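Local coordinates for uncharacterized protein (Pyrococcus furiosus, PDB 4XLZ), which probably removes an acetyl group from N,N'-diacetylchitobiose as a metal-dependent deacetylase of carbohydrate esterase family 14, at residues S6-E9 / E10-K14; T235-Y238 / G239-G243. All coordinates share one frame; numbering follows the deposited sequence.

Interaction 1 of 2, residues S6-E9 / E10-K14; sequences STFE and EAFNK
Glu10 reaches back past Thr7 to Ser6 at the start of helix 8-19, its side chain crossing that of Thr7 at about a right angle, and the result is an instructive N-terminal cap. Thr7 holds the N-cap position: with chi1 at 62°, its OG1 sits between backbone N and carbonyl carbon and takes the N-H of Glu10 (Thr7 OG1 to Glu10 N 3.1 Å). A classical capping box would return the glutamate to the N-cap amide; here its extended chain reaches one residue further, and Glu10 OE1 accepts from Ser6 N at 2.8 Å, the donor standing well above the carboxylate plane. Two waters also donate to OE1, one of them joining it to Thr7 OG1, so three donors grip a single carboxylate oxygen. A negative charge here is likely to be favoured by the positive end of the helix dipole.

Phe8 and Glu9 each pair with the residue four further on. Glu9 lies alongside Asn13, Glu9 CG being 3.8 Å from Asn13 ND2, while carboxylate and amide planes stand nearly perpendicular. On the face that meets another subunit, Phe8 N bonds to Glu240 of that neighbouring subunit. The Phe8 and Phe12 rings meet obliquely, their planes at 45°, and Phe12 CB makes a CH-pi contact over one face of the Phe8 ring, 4.1 Å from its centroid.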
loop_
_atom_site.group_PDB
_atom_site.type_symbol
_atom_site.label_atom_id
_atom_site.label_comp_id
_atom_site.label_asym_id
_atom_site.label_seq_id
_atom_site.Cartn_x
_atom_site.Cartn_y
_atom_site.Cartn_z
ATOM N N SER A 6 44.234 -22.144 -9.737
ATOM C CA SER A 6 43.847 -23.197 -10.630
ATOM C C SER A 6 42.578 -23.898 -10.281
ATOM O O SER A 6 42.134 -24.716 -11.095
ATOM C CB SER A 6 44.968 -24.315 -10.515
ATOM O OG SER A 6 45.942 -23.832 -11.347
ATOM N N THR A 7 42.183 -23.773 -9.041
ATOM C CA THR A 7 40.945 -24.465 -8.666
ATOM C C THR A 7 40.031 -23.472 -7.924
ATOM O O THR A 7 40.489 -22.462 -7.399
ATOM C CB THR A 7 41.179 -25.621 -7.642
ATOM O OG1 THR A 7 41.704 -25.139 -6.442
ATOM C CG2 THR A 7 42.182 -26.711 -8.173
ATOM N N PHE A 8 38.725 -23.849 -7.847
ATOM C CA PHE A 8 37.811 -22.908 -7.185
ATOM C C PHE A 8 38.220 -22.837 -5.737
ATOM O O PHE A 8 38.185 -21.779 -5.103
ATOM C CB PHE A 8 36.337 -23.507 -7.297
ATOM C CG PHE A 8 35.415 -22.857 -6.287
ATOM C CD1 PHE A 8 35.076 -21.515 -6.454
ATOM C CD2 PHE A 8 34.991 -23.544 -5.146
ATOM C CE1 PHE A 8 34.296 -20.893 -5.431
ATOM C CE2 PHE A 8 34.229 -22.947 -4.121
ATOM C CZ PHE A 8 33.865 -21.602 -4.303
ATOM N N GLU A 9 38.576 -23.993 -5.121
ATOM C CA GLU A 9 38.911 -23.951 -3.700
ATOM C C GLU A 9 40.060 -22.945 -3.437
ATOM O O GLU A 9 40.054 -22.117 -2.513
ATOM C CB GLU A 9 39.293 -25.371 -3.198
ATOM C CG GLU A 9 39.805 -25.306 -1.776
ATOM C CD GLU A 9 39.988 -26.747 -1.196
ATOM O OE1 GLU A 9 39.665 -27.709 -1.921
ATOM O OE2 GLU A 9 40.482 -26.897 -0.067
ATOM N N GLU A 10 41.078 -22.993 -4.313
ATOM C CA GLU A 10 42.153 -22.011 -4.212
ATOM C C GLU A 10 41.703 -20.544 -4.335
ATOM O O GLU A 10 42.100 -19.697 -3.582
ATOM C CB GLU A 10 43.212 -22.376 -5.328
ATOM C CG GLU A 10 44.425 -21.564 -5.174
ATOM C CD GLU A 10 45.534 -21.864 -6.231
ATOM O OE1 GLU A 10 45.342 -22.660 -7.182
ATOM O OE2 GLU A 10 46.603 -21.233 -6.041
ATOM N N ALA A 11 40.881 -20.268 -5.365
ATOM C CA ALA A 11 40.352 -18.961 -5.536
ATOM C C ALA A 11 39.499 -18.471 -4.339
ATOM O O ALA A 11 39.629 -17.337 -3.914
ATOM C CB ALA A 11 39.526 -18.925 -6.826
ATOM N N PHE A 12 38.593 -19.344 -3.892
ATOM C CA PHE A 12 37.795 -19.037 -2.759
ATOM C C PHE A 12 38.591 -18.676 -1.508
ATOM O O PHE A 12 38.353 -17.663 -0.844
ATOM C CB PHE A 12 36.875 -20.286 -2.489
ATOM C CG PHE A 12 36.043 -20.140 -1.220
ATOM C CD1 PHE A 12 34.773 -19.491 -1.288
ATOM C CD2 PHE A 12 36.498 -20.668 -0.024
ATOM C CE1 PHE A 12 33.968 -19.412 -0.111
ATOM C CE2 PHE A 12 35.732 -20.587 1.141
ATOM C CZ PHE A 12 34.461 -20.006 1.105
ATOM N N ASN A 13 39.629 -19.491 -1.240
ATOM C CA ASN A 13 40.427 -19.148 -0.050
ATOM C C ASN A 13 41.178 -17.824 -0.229
ATOM O O ASN A 13 41.319 -17.000 0.683
ATOM C CB ASN A 13 41.493 -20.294 0.186
ATOM C CG ASN A 13 40.881 -21.621 0.645
ATOM O OD1 ASN A 13 39.843 -21.654 1.214
ATOM N ND2 ASN A 13 41.573 -22.722 0.382
ATOM N N LYS A 14 41.710 -17.606 -1.430
ATOM C CA LYS A 14 42.403 -16.349 -1.660
ATOM C C LYS A 14 41.482 -15.102 -1.635
ATOM O O LYS A 14 41.806 -14.029 -1.104
ATOM C CB LYS A 14 43.148 -16.439 -2.997
ATOM C CG LYS A 14 44.074 -15.239 -3.300
ATOM C CD LYS A 14 44.638 -15.455 -4.758
ATOM C CE LYS A 14 45.436 -14.162 -5.204
ATOM N NZ LYS A 14 46.829 -14.279 -4.430
HETATM O O HOH W 1 47.512 -23.484 -8.312
HETATM O O HOH W 2 44.572 -25.088 -6.823
#

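Interaction 2 of 2, residues T235-Y238 / G239-G243; sequences TMFY and GEKIG. With HEZ (hexane-1,6-diol), chain P.
This is a helix C-terminus contact: the last turn of helix 221-240 runs into a Schellman motif, while an i to i+4 aromatic-lysine pair packs on its side. Thr235 O and Met236 O (a selenomethionine) receive helical bonds from Gly239 N and Glu240 N. Lys241 N makes a separate i to i+3 bond to Tyr238 O. Gly243, with positive phi, is the C-prime residue: Gly243 N bonds to Glu240 O (3.1 Å), and Val244 N to Gly239 O.

The Lys241 side chain runs obliquely to that of Phe237 and ends over one face of its ring. It stays extended until chi4 (-48°) bends the ammonium in, a cation-pi contact with NZ 4.2 Å from the ring centroid and CE toward the rim. A hexanediol, probably from the crystallisation liquor, bridges the pair: its O1 donates to Phe237 O at 2.7 Å and accepts from Lys241 NZ at 2.8 Å. A leucine in place of Phe237 would probably cost Lys241 its cation-pi partner and leave the ammonium freer to swing.

The Phe237 ring also meets Phe8 of a neighbouring subunit edge-to-face, whereas Tyr238 packs on Ile198 of strand 197-200 and bonds through OH to Thr192 O.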
loop_
_atom_site.group_PDB
_atom_site.type_symbol
_atom_site.label_atom_id
_atom_site.label_comp_id
_atom_site.label_asym_id
_atom_site.label_seq_id
_atom_site.Cartn_x
_atom_site.Cartn_y
_atom_site.Cartn_z
ATOM N N THR A 235 21.348 -22.349 24.199
ATOM C CA THR A 235 22.778 -22.012 24.530
ATOM C C THR A 235 23.718 -23.208 24.487
ATOM O O THR A 235 24.877 -23.042 24.217
ATOM C CB THR A 235 22.880 -21.243 25.875
ATOM O OG1 THR A 235 22.241 -22.003 26.857
ATOM C CG2 THR A 235 21.857 -20.048 25.732
HETATM N N MSE A 236 23.148 -24.401 24.793
HETATM C CA MSE A 236 23.948 -25.619 24.616
HETATM C C MSE A 236 24.221 -25.934 23.177
HETATM O O MSE A 236 25.276 -26.377 22.817
HETATM C CB MSE A 236 23.338 -26.799 25.359
HETATM C CG MSE A 236 23.271 -26.473 26.857
HETATM SE SE MSE A 236 22.268 -27.929 27.818
HETATM C CE MSE A 236 23.617 -29.215 27.531
ATOM N N PHE A 237 23.211 -25.721 22.337
ATOM C CA PHE A 237 23.379 -25.924 20.898
ATOM C C PHE A 237 24.594 -25.116 20.405
ATOM O O PHE A 237 25.407 -25.662 19.690
ATOM C CB PHE A 237 22.050 -25.453 20.198
ATOM C CG PHE A 237 22.110 -25.399 18.684
ATOM C CD1 PHE A 237 22.287 -24.166 18.017
ATOM C CD2 PHE A 237 22.005 -26.577 17.955
ATOM C CE1 PHE A 237 22.364 -24.133 16.586
ATOM C CE2 PHE A 237 21.979 -26.535 16.521
ATOM C CZ PHE A 237 22.158 -25.299 15.851
ATOM N N TYR A 238 24.655 -23.840 20.801
ATOM C CA TYR A 238 25.796 -23.027 20.359
ATOM C C TYR A 238 27.113 -23.382 21.078
ATOM O O TYR A 238 28.172 -23.508 20.451
ATOM C CB TYR A 238 25.462 -21.535 20.621
ATOM C CG TYR A 238 24.337 -21.007 19.695
ATOM C CD1 TYR A 238 24.495 -21.109 18.323
ATOM C CD2 TYR A 238 23.233 -20.396 20.244
ATOM C CE1 TYR A 238 23.404 -20.643 17.492
ATOM C CE2 TYR A 238 22.202 -19.934 19.469
ATOM C CZ TYR A 238 22.363 -20.029 18.080
ATOM O OH TYR A 238 21.290 -19.536 17.259
ATOM N N GLY A 239 27.003 -23.547 22.416
ATOM C CA GLY A 239 28.272 -23.747 23.145
ATOM C C GLY A 239 28.934 -25.089 22.724
ATOM O O GLY A 239 30.183 -25.117 22.634
ATOM N N GLU A 240 28.139 -26.125 22.447
ATOM C CA GLU A 240 28.726 -27.451 22.051
ATOM C C GLU A 240 29.585 -27.342 20.788
ATOM O O GLU A 240 30.609 -28.025 20.624
ATOM C CB GLU A 240 27.639 -28.438 21.925
ATOM C CG GLU A 240 28.145 -29.874 21.896
ATOM C CD GLU A 240 27.008 -30.867 22.089
ATOM O OE1 GLU A 240 26.570 -31.501 21.117
ATOM O OE2 GLU A 240 26.514 -30.940 23.248
ATOM N N LYS A 241 29.302 -26.339 19.935
ATOM C CA LYS A 241 30.068 -26.157 18.685
ATOM C C LYS A 241 31.512 -25.705 18.948
ATOM O O LYS A 241 32.334 -25.824 18.066
ATOM C CB LYS A 241 29.358 -25.114 17.789
ATOM C CG LYS A 241 28.048 -25.664 17.261
ATOM C CD LYS A 241 27.364 -24.556 16.276
ATOM C CE LYS A 241 25.911 -25.089 16.002
ATOM N NZ LYS A 241 25.768 -26.543 15.603
ATOM N N ILE A 242 31.797 -25.118 20.103
ATOM C CA ILE A 242 33.157 -24.733 20.449
ATOM C C ILE A 242 33.621 -25.434 21.790
ATOM O O ILE A 242 34.619 -24.971 22.445
ATOM C CB ILE A 242 33.369 -23.182 20.545
ATOM C CG1 ILE A 242 32.432 -22.527 21.609
ATOM C CG2 ILE A 242 33.238 -22.583 19.105
ATOM C CD1 ILE A 242 32.847 -21.098 22.069
ATOM N N GLY A 243 32.887 -26.467 22.132
ATOM C CA GLY A 243 33.299 -27.267 23.388
ATOM C C GLY A 243 33.154 -26.543 24.743
ATOM O O GLY A 243 33.925 -26.835 25.706
HETATM O O1 HEZ P . 25.579 -27.871 18.063
HETATM C C1 HEZ P . 25.028 -28.964 18.730
HETATM C C2 HEZ P . 24.970 -30.093 17.685
HETATM C C3 HEZ P . 23.939 -29.778 16.611
HETATM C C4 HEZ P . 23.640 -31.025 15.795
HETATM C C5 HEZ P . 22.884 -30.663 14.527
HETATM C C6 HEZ P . 23.220 -31.677 13.431
HETATM O O6 HEZ P . 22.946 -32.964 14.007
#

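In the fold
From the N terminus, the chain first forms interaction 1, at the start of helix 8-19, and reaches interaction 2 only at the end of helix 221-240, after the parallel sheet and its helices. Each is a local contact within one continuous stretch, so neither closes a long loop; they follow in series without nesting or crossing. Within one chain the centres of interactions 1 and 2 lie about 30 Å apart, and the nearest atoms of interactions 1 and 2 about 17 Å apart. The assembly of six chains supplies the connection: Thr7 and Phe8 of one subunit meet Met236, Phe237 and Glu240 of a neighbouring subunit, so that a helix start and a helix end become two halves of one intersubunit joint.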